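Local coordinates for capsid protein (Bocavirus gorilla/GBoV1/2009, PDB 7LNK), which forms the T=1 icosahedral shell of a bocavirus, sixty copies assembling into a capsid that presumably encloses the viral genome, at residues 54-59 and 183-188; 137-142 and 404-409; 387-392 and 400-405. One frame throughout, in Å; residues are numbered along the deposited sequence.

Contact 1 of 3, residues 54-59 and 183-188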
ATOM      1  N   SER A  54     -49.506 111.001   0.622  1.00 30.68           N
ATOM      2  CA  SER A  54     -48.520 110.905  -0.440  1.00 30.68           C
ATOM      3  C   SER A  54     -47.813 109.565  -0.355  1.00 30.68           C
ATOM      4  O   SER A  54     -47.811 108.908   0.687  1.00 30.68           O
ATOM      5  CB  SER A  54     -47.499 112.036  -0.346  1.00 31.90           C
ATOM      6  OG  SER A  54     -48.118 113.292  -0.524  1.00 31.90           O
ATOM      7  N   GLN A  55     -47.206 109.165  -1.466  1.00 28.54           N
ATOM      8  CA  GLN A  55     -46.389 107.966  -1.511  1.00 28.54           C
ATOM      9  C   GLN A  55     -45.145 108.239  -2.340  1.00 28.54           C
ATOM     10  O   GLN A  55     -45.178 109.007  -3.300  1.00 28.54           O
ATOM     11  CB  GLN A  55     -47.130 106.771  -2.126  1.00 27.91           C
ATOM     12  CG  GLN A  55     -48.343 106.250  -1.374  1.00 27.91           C
ATOM     13  CD  GLN A  55     -48.028 105.764   0.015  1.00 27.91           C
ATOM     14  OE1 GLN A  55     -46.976 105.189   0.259  1.00 27.91           O
ATOM     15  NE2 GLN A  55     -48.961 105.956   0.929  1.00 27.91           N
ATOM     16  N   ARG A  56     -44.046 107.608  -1.949  1.00 26.60           N
ATOM     17  CA  ARG A  56     -42.885 107.432  -2.805  1.00 26.60           C
ATOM     18  C   ARG A  56     -43.030 106.095  -3.501  1.00 26.60           C
ATOM     19  O   ARG A  56     -43.387 105.099  -2.868  1.00 26.60           O
ATOM     20  CB  ARG A  56     -41.584 107.459  -2.008  1.00 27.63           C
ATOM     21  CG  ARG A  56     -41.326 108.757  -1.323  1.00 27.63           C
ATOM     22  CD  ARG A  56     -41.059 109.847  -2.307  1.00 27.63           C
ATOM     23  NE  ARG A  56     -39.818 109.670  -3.049  1.00 27.63           N
ATOM     24  CZ  ARG A  56     -38.630 110.047  -2.587  1.00 27.63           C
ATOM     25  NH1 ARG A  56     -38.536 110.602  -1.389  1.00 27.63           N
ATOM     26  NH2 ARG A  56     -37.540 109.872  -3.316  1.00 27.63           N
ATOM     27  N   CYS A  57     -42.766 106.070  -4.795  1.00 24.80           N
ATOM     28  CA  CYS A  57     -42.906 104.854  -5.574  1.00 24.80           C
ATOM     29  C   CYS A  57     -41.686 104.704  -6.456  1.00 24.80           C
ATOM     30  O   CYS A  57     -41.374 105.599  -7.243  1.00 24.80           O
ATOM     31  CB  CYS A  57     -44.182 104.892  -6.419  1.00 26.85           C
ATOM     32  SG  CYS A  57     -44.519 103.395  -7.361  1.00 26.85           S
ATOM     33  N   VAL A  58     -40.993 103.585  -6.323  1.00 22.67           N
ATOM     34  CA  VAL A  58     -39.964 103.203  -7.275  1.00 22.67           C
ATOM     35  C   VAL A  58     -40.622 102.307  -8.305  1.00 22.67           C
ATOM     36  O   VAL A  58     -41.023 101.183  -7.991  1.00 22.67           O
ATOM     37  CB  VAL A  58     -38.792 102.485  -6.594  1.00 22.06           C
ATOM     38  CG1 VAL A  58     -37.806 102.022  -7.636  1.00 22.06           C
ATOM     39  CG2 VAL A  58     -38.122 103.395  -5.602  1.00 22.06           C
ATOM     40  N   THR A  59     -40.738 102.796  -9.530  1.00 21.52           N
ATOM     41  CA  THR A  59     -41.294 102.020 -10.623  1.00 21.52           C
ATOM     42  C   THR A  59     -40.162 101.388 -11.416  1.00 21.52           C
ATOM     43  O   THR A  59     -39.147 102.030 -11.691  1.00 21.52           O
ATOM     44  CB  THR A  59     -42.163 102.887 -11.529  1.00 22.71           C
ATOM     45  OG1 THR A  59     -41.392 103.979 -12.032  1.00 22.71           O
ATOM     46  CG2 THR A  59     -43.343 103.423 -10.774  1.00 22.71           C
ATOM     47  N   ALA A 183     -31.948 111.962   7.654  1.00 26.59           N
ATOM     48  CA  ALA A 183     -31.372 110.673   8.007  1.00 26.59           C
ATOM     49  C   ALA A 183     -32.226 109.533   7.482  1.00 26.59           C
ATOM     50  O   ALA A 183     -31.728 108.436   7.218  1.00 26.59           O
ATOM     51  CB  ALA A 183     -31.212 110.572   9.521  1.00 26.69           C
ATOM     52  N   ILE A 184     -33.524 109.771   7.324  1.00 26.17           N
ATOM     53  CA  ILE A 184     -34.399 108.726   6.812  1.00 26.17           C
ATOM     54  C   ILE A 184     -34.276 108.618   5.297  1.00 26.17           C
ATOM     55  O   ILE A 184     -34.445 107.535   4.731  1.00 26.17           O
ATOM     56  CB  ILE A 184     -35.845 108.970   7.278  1.00 26.72           C
ATOM     57  CG1 ILE A 184     -35.918 108.841   8.791  1.00 26.72           C
ATOM     58  CG2 ILE A 184     -36.782 107.943   6.716  1.00 26.72           C
ATOM     59  CD1 ILE A 184     -37.235 109.262   9.367  1.00 26.72           C
ATOM     60  N   LEU A 185     -33.960 109.721   4.608  1.00 25.36           N
ATOM     61  CA  LEU A 185     -33.597 109.592   3.197  1.00 25.36           C
ATOM     62  C   LEU A 185     -32.200 109.034   3.013  1.00 25.36           C
ATOM     63  O   LEU A 185     -31.989 108.177   2.151  1.00 25.36           O
ATOM     64  CB  LEU A 185     -33.696 110.908   2.439  1.00 26.69           C
ATOM     65  CG  LEU A 185     -35.033 111.452   1.997  1.00 26.69           C
ATOM     66  CD1 LEU A 185     -34.779 112.760   1.337  1.00 26.69           C
ATOM     67  CD2 LEU A 185     -35.602 110.485   0.994  1.00 26.69           C
ATOM     68  N   TYR A 186     -31.224 109.532   3.775  1.00 24.56           N
ATOM     69  CA  TYR A 186     -29.853 109.085   3.568  1.00 24.56           C
ATOM     70  C   TYR A 186     -29.770 107.573   3.555  1.00 24.56           C
ATOM     71  O   TYR A 186     -28.958 106.996   2.829  1.00 24.56           O
ATOM     72  CB  TYR A 186     -28.914 109.659   4.622  1.00 25.21           C
ATOM     73  CG  TYR A 186     -28.716 111.143   4.518  1.00 25.21           C
ATOM     74  CD1 TYR A 186     -28.676 111.763   3.287  1.00 25.21           C
ATOM     75  CD2 TYR A 186     -28.495 111.912   5.642  1.00 25.21           C
ATOM     76  CE1 TYR A 186     -28.482 113.109   3.181  1.00 25.21           C
ATOM     77  CE2 TYR A 186     -28.293 113.262   5.544  1.00 25.21           C
ATOM     78  CZ  TYR A 186     -28.285 113.854   4.308  1.00 25.21           C
ATOM     79  OH  TYR A 186     -28.082 115.204   4.196  1.00 25.21           O
ATOM     80  N   GLN A 187     -30.598 106.905   4.338  1.00 24.34           N
ATOM     81  CA  GLN A 187     -30.890 105.514   4.036  1.00 24.34           C
ATOM     82  C   GLN A 187     -32.339 105.358   3.591  1.00 24.34           C
ATOM     83  O   GLN A 187     -33.268 105.210   4.374  1.00 24.34           O
ATOM     84  CB  GLN A 187     -30.573 104.683   5.267  1.00 23.90           C
ATOM     85  CG  GLN A 187     -31.183 105.307   6.509  1.00 23.90           C
ATOM     86  CD  GLN A 187     -30.939 104.521   7.751  1.00 23.90           C
ATOM     87  OE1 GLN A 187     -30.127 103.606   7.769  1.00 23.90           O
ATOM     88  NE2 GLN A 187     -31.592 104.915   8.827  1.00 23.90           N
ATOM     89  N   MET A 188     -32.493 105.329   2.274  1.00 23.17           N
ATOM     90  CA  MET A 188     -33.668 104.815   1.615  1.00 23.17           C
ATOM     91  C   MET A 188     -33.222 103.710   0.686  1.00 23.17           C
ATOM     92  O   MET A 188     -32.473 103.995  -0.258  1.00 23.17           O
ATOM     93  CB  MET A 188     -34.396 105.911   0.853  1.00 23.89           C
ATOM     94  CG  MET A 188     -35.569 105.413   0.050  1.00 23.89           C
ATOM     95  SD  MET A 188     -36.538 106.734  -0.684  1.00 23.89           S
ATOM     96  CE  MET A 188     -35.428 107.353  -1.918  1.00 23.89           C
TER

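Contact 2 of 3, residues 137-142 and 404-409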
ATOM      1  N   SER A 137     -46.851  91.636  -4.971  1.00 22.31           N
ATOM      2  CA  SER A 137     -48.273  91.432  -4.787  1.00 22.31           C
ATOM      3  C   SER A 137     -48.733  91.957  -3.439  1.00 22.31           C
ATOM      4  O   SER A 137     -47.969  92.033  -2.476  1.00 22.31           O
ATOM      5  CB  SER A 137     -48.610  89.950  -4.908  1.00 23.33           C
ATOM      6  OG  SER A 137     -49.985  89.718  -4.675  1.00 23.33           O
ATOM      7  N   HIS A 138     -50.004  92.329  -3.390  1.00 22.82           N
ATOM      8  CA  HIS A 138     -50.707  92.699  -2.180  1.00 22.82           C
ATOM      9  C   HIS A 138     -52.124  92.172  -2.299  1.00 22.82           C
ATOM     10  O   HIS A 138     -52.659  92.081  -3.408  1.00 22.82           O
ATOM     11  CB  HIS A 138     -50.708  94.218  -1.969  1.00 23.50           C
ATOM     12  CG  HIS A 138     -51.309  94.650  -0.673  1.00 23.50           C
ATOM     13  ND1 HIS A 138     -52.656  94.887  -0.520  1.00 23.50           N
ATOM     14  CD2 HIS A 138     -50.756  94.830   0.547  1.00 23.50           C
ATOM     15  CE1 HIS A 138     -52.900  95.235   0.728  1.00 23.50           C
ATOM     16  NE2 HIS A 138     -51.765  95.204   1.397  1.00 23.50           N
ATOM     17  N   PRO A 139     -52.734  91.772  -1.190  1.00 22.95           N
ATOM     18  CA  PRO A 139     -54.098  91.249  -1.254  1.00 22.95           C
ATOM     19  C   PRO A 139     -55.055  92.219  -1.923  1.00 22.95           C
ATOM     20  O   PRO A 139     -54.916  93.438  -1.817  1.00 22.95           O
ATOM     21  CB  PRO A 139     -54.451  91.034   0.215  1.00 22.75           C
ATOM     22  CG  PRO A 139     -53.172  90.760   0.843  1.00 22.75           C
ATOM     23  CD  PRO A 139     -52.135  91.550   0.133  1.00 22.75           C
ATOM     24  N   TRP A 140     -56.032  91.651  -2.622  1.00 23.20           N
ATOM     25  CA  TRP A 140     -57.130  92.327  -3.299  1.00 23.20           C
ATOM     26  C   TRP A 140     -56.674  93.195  -4.459  1.00 23.20           C
ATOM     27  O   TRP A 140     -57.373  94.139  -4.822  1.00 23.20           O
ATOM     28  CB  TRP A 140     -57.946  93.184  -2.331  1.00 22.84           C
ATOM     29  CG  TRP A 140     -58.600  92.394  -1.262  1.00 22.84           C
ATOM     30  CD1 TRP A 140     -58.143  92.204   0.002  1.00 22.84           C
ATOM     31  CD2 TRP A 140     -59.812  91.652  -1.366  1.00 22.84           C
ATOM     32  NE1 TRP A 140     -59.004  91.407   0.701  1.00 22.84           N
ATOM     33  CE2 TRP A 140     -60.039  91.051  -0.119  1.00 22.84           C
ATOM     34  CE3 TRP A 140     -60.735  91.444  -2.391  1.00 22.84           C
ATOM     35  CZ2 TRP A 140     -61.144  90.256   0.131  1.00 22.84           C
ATOM     36  CZ3 TRP A 140     -61.829  90.651  -2.138  1.00 22.84           C
ATOM     37  CH2 TRP A 140     -62.025  90.068  -0.891  1.00 22.84           C
ATOM     38  N   ASP A 141     -55.524  92.903  -5.051  1.00 23.55           N
ATOM     39  CA  ASP A 141     -55.095  93.609  -6.245  1.00 23.55           C
ATOM     40  C   ASP A 141     -55.783  93.047  -7.478  1.00 23.55           C
ATOM     41  O   ASP A 141     -56.184  91.884  -7.518  1.00 23.55           O
ATOM     42  CB  ASP A 141     -53.583  93.516  -6.411  1.00 24.00           C
ATOM     43  CG  ASP A 141     -52.839  94.348  -5.404  1.00 24.00           C
ATOM     44  OD1 ASP A 141     -53.479  95.197  -4.751  1.00 24.00           O
ATOM     45  OD2 ASP A 141     -51.612  94.169  -5.277  1.00 24.00           O
ATOM     46  N   GLU A 142     -55.904  93.886  -8.500  1.00 23.74           N
ATOM     47  CA  GLU A 142     -56.495  93.475  -9.762  1.00 23.74           C
ATOM     48  C   GLU A 142     -55.479  92.894 -10.732  1.00 23.74           C
ATOM     49  O   GLU A 142     -55.841  92.567 -11.864  1.00 23.74           O
ATOM     50  CB  GLU A 142     -57.212  94.654 -10.412  1.00 26.33           C
ATOM     51  CG  GLU A 142     -58.423  95.095  -9.645  1.00 26.33           C
ATOM     52  CD  GLU A 142     -59.104  96.281 -10.269  1.00 26.33           C
ATOM     53  OE1 GLU A 142     -58.527  96.881 -11.195  1.00 26.33           O
ATOM     54  OE2 GLU A 142     -60.223  96.612  -9.836  1.00 26.33           O
ATOM     55  N   ASP A 404     -59.280  90.413   6.519  1.00 23.66           N
ATOM     56  CA  ASP A 404     -59.850  90.160   5.204  1.00 23.66           C
ATOM     57  C   ASP A 404     -60.011  88.671   4.947  1.00 23.66           C
ATOM     58  O   ASP A 404     -60.819  88.271   4.104  1.00 23.66           O
ATOM     59  CB  ASP A 404     -58.994  90.810   4.117  1.00 24.02           C
ATOM     60  CG  ASP A 404     -57.581  90.255   4.061  1.00 24.02           C
ATOM     61  OD1 ASP A 404     -57.268  89.285   4.775  1.00 24.02           O
ATOM     62  OD2 ASP A 404     -56.778  90.782   3.269  1.00 24.02           O
ATOM     63  N   GLY A 405     -59.261  87.840   5.662  1.00 23.43           N
ATOM     64  CA  GLY A 405     -59.311  86.404   5.497  1.00 23.43           C
ATOM     65  C   GLY A 405     -58.112  85.797   4.812  1.00 23.43           C
ATOM     66  O   GLY A 405     -57.999  84.568   4.789  1.00 23.43           O
ATOM     67  N   SER A 406     -57.217  86.602   4.249  1.00 23.10           N
ATOM     68  CA  SER A 406     -56.042  86.065   3.585  1.00 23.10           C
ATOM     69  C   SER A 406     -55.085  85.472   4.607  1.00 23.10           C
ATOM     70  O   SER A 406     -55.038  85.887   5.761  1.00 23.10           O
ATOM     71  CB  SER A 406     -55.338  87.149   2.778  1.00 23.38           C
ATOM     72  OG  SER A 406     -54.853  88.164   3.633  1.00 23.38           O
ATOM     73  N   ILE A 407     -54.310  84.492   4.167  1.00 22.61           N
ATOM     74  CA  ILE A 407     -53.417  83.739   5.037  1.00 22.61           C
ATOM     75  C   ILE A 407     -52.040  84.378   4.990  1.00 22.61           C
ATOM     76  O   ILE A 407     -51.377  84.360   3.950  1.00 22.61           O
ATOM     77  CB  ILE A 407     -53.347  82.267   4.615  1.00 22.30           C
ATOM     78  CG1 ILE A 407     -54.703  81.605   4.797  1.00 22.30           C
ATOM     79  CG2 ILE A 407     -52.289  81.536   5.405  1.00 22.30           C
ATOM     80  CD1 ILE A 407     -54.779  80.250   4.171  1.00 22.30           C
ATOM     81  N   ALA A 408     -51.593  84.921   6.113  1.00 22.98           N
ATOM     82  CA  ALA A 408     -50.278  85.538   6.187  1.00 22.98           C
ATOM     83  C   ALA A 408     -49.217  84.470   6.379  1.00 22.98           C
ATOM     84  O   ALA A 408     -49.346  83.607   7.249  1.00 22.98           O
ATOM     85  CB  ALA A 408     -50.215  86.553   7.321  1.00 22.87           C
ATOM     86  N   MET A 409     -48.174  84.534   5.565  1.00 23.70           N
ATOM     87  CA  MET A 409     -47.070  83.597   5.643  1.00 23.70           C
ATOM     88  C   MET A 409     -45.758  84.356   5.646  1.00 23.70           C
ATOM     89  O   MET A 409     -45.639  85.420   5.041  1.00 23.70           O
ATOM     90  CB  MET A 409     -47.084  82.618   4.480  1.00 24.66           C
ATOM     91  CG  MET A 409     -48.247  81.667   4.495  1.00 24.66           C
ATOM     92  SD  MET A 409     -48.099  80.490   3.160  1.00 24.66           S
ATOM     93  CE  MET A 409     -48.563  81.510   1.783  1.00 24.66           C
TER

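Contact 3 of 3, residues 387-392 and 400-405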
ATOM      1  N   ILE A 387     -55.668  84.473  -1.514  1.00 20.23           N
ATOM      2  CA  ILE A 387     -55.388  83.241  -0.794  1.00 20.23           C
ATOM      3  C   ILE A 387     -54.432  83.521   0.355  1.00 20.23           C
ATOM      4  O   ILE A 387     -54.656  83.094   1.491  1.00 20.23           O
ATOM      5  CB  ILE A 387     -54.818  82.181  -1.747  1.00 18.86           C
ATOM      6  CG1 ILE A 387     -55.806  81.877  -2.856  1.00 18.86           C
ATOM      7  CG2 ILE A 387     -54.527  80.911  -0.990  1.00 18.86           C
ATOM      8  CD1 ILE A 387     -55.216  81.054  -3.943  1.00 18.86           C
ATOM      9  N   TRP A 388     -53.368  84.267   0.081  1.00 20.89           N
ATOM     10  CA  TRP A 388     -52.317  84.522   1.048  1.00 20.89           C
ATOM     11  C   TRP A 388     -51.969  86.000   1.065  1.00 20.89           C
ATOM     12  O   TRP A 388     -52.372  86.769   0.193  1.00 20.89           O
ATOM     13  CB  TRP A 388     -51.052  83.718   0.741  1.00 19.95           C
ATOM     14  CG  TRP A 388     -50.486  83.989  -0.610  1.00 19.95           C
ATOM     15  CD1 TRP A 388     -49.638  84.991  -0.950  1.00 19.95           C
ATOM     16  CD2 TRP A 388     -50.666  83.202  -1.787  1.00 19.95           C
ATOM     17  NE1 TRP A 388     -49.316  84.911  -2.274  1.00 19.95           N
ATOM     18  CE2 TRP A 388     -49.932  83.815  -2.811  1.00 19.95           C
ATOM     19  CE3 TRP A 388     -51.389  82.047  -2.077  1.00 19.95           C
ATOM     20  CZ2 TRP A 388     -49.900  83.312  -4.104  1.00 19.95           C
ATOM     21  CZ3 TRP A 388     -51.360  81.557  -3.358  1.00 19.95           C
ATOM     22  CH2 TRP A 388     -50.622  82.185  -4.356  1.00 19.95           C
ATOM     23  N   CYS A 389     -51.211  86.390   2.084  1.00 22.34           N
ATOM     24  CA  CYS A 389     -50.557  87.685   2.118  1.00 22.34           C
ATOM     25  C   CYS A 389     -49.155  87.505   2.672  1.00 22.34           C
ATOM     26  O   CYS A 389     -48.810  86.464   3.233  1.00 22.34           O
ATOM     27  CB  CYS A 389     -51.338  88.712   2.942  1.00 24.35           C
ATOM     28  SG  CYS A 389     -51.725  88.264   4.623  1.00 24.35           S
ATOM     29  N   LYS A 390     -48.337  88.531   2.491  1.00 23.12           N
ATOM     30  CA  LYS A 390     -46.974  88.523   2.996  1.00 23.12           C
ATOM     31  C   LYS A 390     -46.972  88.974   4.447  1.00 23.12           C
ATOM     32  O   LYS A 390     -47.470  90.057   4.766  1.00 23.12           O
ATOM     33  CB  LYS A 390     -46.091  89.430   2.144  1.00 23.38           C
ATOM     34  CG  LYS A 390     -44.661  89.519   2.607  1.00 23.38           C
ATOM     35  CD  LYS A 390     -44.004  88.173   2.598  1.00 23.38           C
ATOM     36  CE  LYS A 390     -42.506  88.285   2.710  1.00 23.38           C
ATOM     37  NZ  LYS A 390     -42.114  88.944   3.975  1.00 23.38           N
ATOM     38  N   LYS A 391     -46.437  88.162   5.303  1.00 23.36           N
ATOM     39  CA  LYS A 391     -46.300  88.527   6.704  1.00 23.36           C
ATOM     40  C   LYS A 391     -45.019  89.320   6.908  1.00 23.36           C
ATOM     41  O   LYS A 391     -43.958  88.895   6.441  1.00 23.36           O
ATOM     42  CB  LYS A 391     -46.273  87.290   7.577  1.00 23.56           C
ATOM     43  CG  LYS A 391     -46.176  87.580   9.039  1.00 23.56           C
ATOM     44  CD  LYS A 391     -46.108  86.299   9.805  1.00 23.56           C
ATOM     45  CE  LYS A 391     -45.913  86.568  11.265  1.00 23.56           C
ATOM     46  NZ  LYS A 391     -45.789  85.303  12.029  1.00 23.56           N
ATOM     47  N   PRO A 392     -45.070  90.461   7.589  1.00 23.36           N
ATOM     48  CA  PRO A 392     -43.859  91.268   7.755  1.00 23.36           C
ATOM     49  C   PRO A 392     -42.841  90.572   8.639  1.00 23.36           C
ATOM     50  O   PRO A 392     -43.191  89.903   9.613  1.00 23.36           O
ATOM     51  CB  PRO A 392     -44.383  92.545   8.418  1.00 22.91           C
ATOM     52  CG  PRO A 392     -45.818  92.589   8.040  1.00 22.91           C
ATOM     53  CD  PRO A 392     -46.259  91.170   8.076  1.00 22.91           C
ATOM     54  N   ILE A 400     -51.824  85.890  14.375  1.00 23.11           N
ATOM     55  CA  ILE A 400     -51.919  86.376  13.005  1.00 23.11           C
ATOM     56  C   ILE A 400     -53.258  85.927  12.445  1.00 23.11           C
ATOM     57  O   ILE A 400     -53.471  84.743  12.182  1.00 23.11           O
ATOM     58  CB  ILE A 400     -50.759  85.866  12.146  1.00 22.74           C
ATOM     59  CG1 ILE A 400     -49.424  86.309  12.736  1.00 22.74           C
ATOM     60  CG2 ILE A 400     -50.891  86.375  10.744  1.00 22.74           C
ATOM     61  CD1 ILE A 400     -49.284  87.804  12.841  1.00 22.74           C
ATOM     62  N   ASP A 401     -54.164  86.881  12.270  1.00 23.61           N
ATOM     63  CA  ASP A 401     -55.496  86.609  11.736  1.00 23.61           C
ATOM     64  C   ASP A 401     -55.928  87.799  10.905  1.00 23.61           C
ATOM     65  O   ASP A 401     -56.696  88.649  11.365  1.00 23.61           O
ATOM     66  CB  ASP A 401     -56.488  86.343  12.867  1.00 23.92           C
ATOM     67  CG  ASP A 401     -57.868  86.009  12.367  1.00 23.92           C
ATOM     68  OD1 ASP A 401     -58.020  84.948  11.746  1.00 23.92           O
ATOM     69  OD2 ASP A 401     -58.804  86.795  12.598  1.00 23.92           O
ATOM     70  N   PRO A 402     -55.413  87.930   9.687  1.00 23.59           N
ATOM     71  CA  PRO A 402     -55.834  89.049   8.839  1.00 23.59           C
ATOM     72  C   PRO A 402     -57.344  89.076   8.685  1.00 23.59           C
ATOM     73  O   PRO A 402     -57.973  88.064   8.383  1.00 23.59           O
ATOM     74  CB  PRO A 402     -55.124  88.768   7.517  1.00 23.21           C
ATOM     75  CG  PRO A 402     -53.914  88.036   7.915  1.00 23.21           C
ATOM     76  CD  PRO A 402     -54.307  87.176   9.076  1.00 23.21           C
ATOM     77  N   PHE A 403     -57.931  90.249   8.912  1.00 23.51           N
ATOM     78  CA  PHE A 403     -59.384  90.334   8.966  1.00 23.51           C
ATOM     79  C   PHE A 403     -60.032  90.219   7.599  1.00 23.51           C
ATOM     80  O   PHE A 403     -61.234  89.956   7.522  1.00 23.51           O
ATOM     81  CB  PHE A 403     -59.822  91.628   9.638  1.00 23.76           C
ATOM     82  CG  PHE A 403     -59.481  91.698  11.088  1.00 23.76           C
ATOM     83  CD1 PHE A 403     -59.149  90.561  11.788  1.00 23.76           C
ATOM     84  CD2 PHE A 403     -59.537  92.893  11.764  1.00 23.76           C
ATOM     85  CE1 PHE A 403     -58.848  90.624  13.122  1.00 23.76           C
ATOM     86  CE2 PHE A 403     -59.241  92.957  13.097  1.00 23.76           C
ATOM     87  CZ  PHE A 403     -58.898  91.825  13.777  1.00 23.76           C
ATOM     88  N   ASP A 404     -59.280  90.413   6.519  1.00 23.66           N
ATOM     89  CA  ASP A 404     -59.850  90.160   5.204  1.00 23.66           C
ATOM     90  C   ASP A 404     -60.011  88.671   4.947  1.00 23.66           C
ATOM     91  O   ASP A 404     -60.819  88.271   4.104  1.00 23.66           O
ATOM     92  CB  ASP A 404     -58.994  90.810   4.117  1.00 24.02           C
ATOM     93  CG  ASP A 404     -57.581  90.255   4.061  1.00 24.02           C
ATOM     94  OD1 ASP A 404     -57.268  89.285   4.775  1.00 24.02           O
ATOM     95  OD2 ASP A 404     -56.778  90.782   3.269  1.00 24.02           O
ATOM     96  N   GLY A 405     -59.261  87.840   5.662  1.00 23.43           N
ATOM     97  CA  GLY A 405     -59.311  86.404   5.497  1.00 23.43           C
ATOM     98  C   GLY A 405     -58.112  85.797   4.812  1.00 23.43           C
ATOM     99  O   GLY A 405     -57.999  84.568   4.789  1.00 23.43           O
TER

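Contact 1 of 3, residues 54-59 and 183-188
Leu185, whose backbone O accepts a hydrogen bond from Arg460 NH1 of a neighbouring subunit, reaches Arg56 with its side chain: CD2 of Leu185 lies 3.8 Å from NH1 of Arg56, at an oblique approach to the guanidinium. The second amino group is met by Met188, with CE 3.6 Å from Arg56 NH2. The sulfur of Met188 sits 4.0 Å above the guanidinium plane, displaced toward its rim, so a thioether rather than a polar group of this segment lies over that face. Arg56 crosses both partners at about a right angle, and the bends at its chi2 (-68°) and chi3 (-67°) carry the guanidinium across them rather than straight out. Met188 reaches it with CG anti to the backbone N and a last bend at chi3 (70°) that sets CE beside NH2. The main chains stay apart, the closest CA pair, Arg56 and Met188, being 10.6 Å from each other. Val478 and His483 of a third subunit add packing to Arg56 and Met188 respectively. Within the chain, strand 55-60 pairs with strands 41-45 and 153-160, and Arg56 spans from it to the end of helix 179-186, beside Ile163 and the short helix 165-168.

Contact 2 of 3, residues 137-142 and 404-409
Trp140 brings the pyrrole edge of its indole against the side chain of Asp404, with the CB of Asp404 in the ring plane at 3.5 Å from NE1 of Trp140. OD2 of Asp404 lies near that plane too, and the ring N-H reaches it at a bent angle: NE1 of Trp140 to OD2 of Asp404 is 3.5 Å, with 134° at the hydrogen, so the bond is weak. The ring and carboxylate planes are turned 55° from each other. Pro139 joins from beside the indole, its CB 3.8 Å from OD2 of Asp404, while its CG reaches OG of Ser406 at 4.2 Å. This edge is presented by a type II beta turn from His138 to Asp141, in the loop between strands 123-128 and 153-160. On the other side Asp404 heads an Asx turn leading toward strand 407-409. With chi1 at 62°, its CG stands between the backbone N and carbonyl carbon, which brings OD1 back over the chain that follows. There OD1 receives the backbone N of Ser406 (2.7 Å from N to OD1) from above the carboxylate plane, and OG of Ser406 at 2.9 Å from OD1 on the syn side. Two bonds on OD1 thus limit rotation of the carboxylate, leaving OD2 turned to the indole. The Trp140 ring also meets His385 edge-to-face, and Arg239 of a neighbouring subunit makes a cation-pi contact with it.

Contact 3 of 3, residues 387-392 and 400-405
The loop between parallel strands 388-390 and 407-409 folds back along the first of them, and residues 400-405 run in its returning part. The nearest CA pairs show the direction: Cys389 faces Pro402 and Lys391 faces Ile400, each pair 8.7 Å apart, so numbering falls on one side as it rises on the other. That spacing is too wide for backbone pairing, and side chains fill the gap. Cys389 directs its thiol at the proline ring, with SG 4.0 Å from CG of Pro402. A chi1 of 55° sets this sulfur between the backbone N and carbonyl carbon of Cys389, facing the loop. Two residues along, Lys391 runs fully extended, CG anti to the backbone N, and passes obliquely over Ile400. Its CE is 3.8 Å from CG1 and 3.9 Å from CD1 of Ile400, and NZ of Lys391 is also 3.8 Å from that CG1. CE and NZ thus both lie against Ile400, and NZ also has a long, weak ion pair with Asp410. From Pro402 onward the chain closes in a type I beta turn to Gly405, with N of Gly405 bonded to O of Pro402 at 3.0 Å. The positive phi of Gly405 (107°) lets the chain leave the turn toward strand 407-409. Ala408 of that strand touches Cys389, Lys391 and Ile400, and Trp265 of a neighbouring subunit packs on Ile400. A thiol on a proline ring and a lysine chain on an isoleucine meet without a polar bond between the two segments, so what holds residues 400-405 to the strand here is van der Waals packing, whose fit depends on shape more than on direction.

In the fold
Contacts 2 and 3 belong to one region: their centres are 6 Å apart, they share Asp404 and Gly405, and backbone bonds between strands 388-390 and 407-409 join them. Contact 2 lies deep, about 2 Å from the centre of the chain, and is the one with a hydrogen bond, though a weak one, across its segments; contact 3, about 8 Å out and only partly buried, is apolar. Contact 1 stands apart, its centre 24 and 25 Å from the other two, on a different set of strands and a helix. Although about 25 Å from the chain centre, it is buried, with residues of its own chain and of two neighbouring subunits around it. All three touch the second subunit.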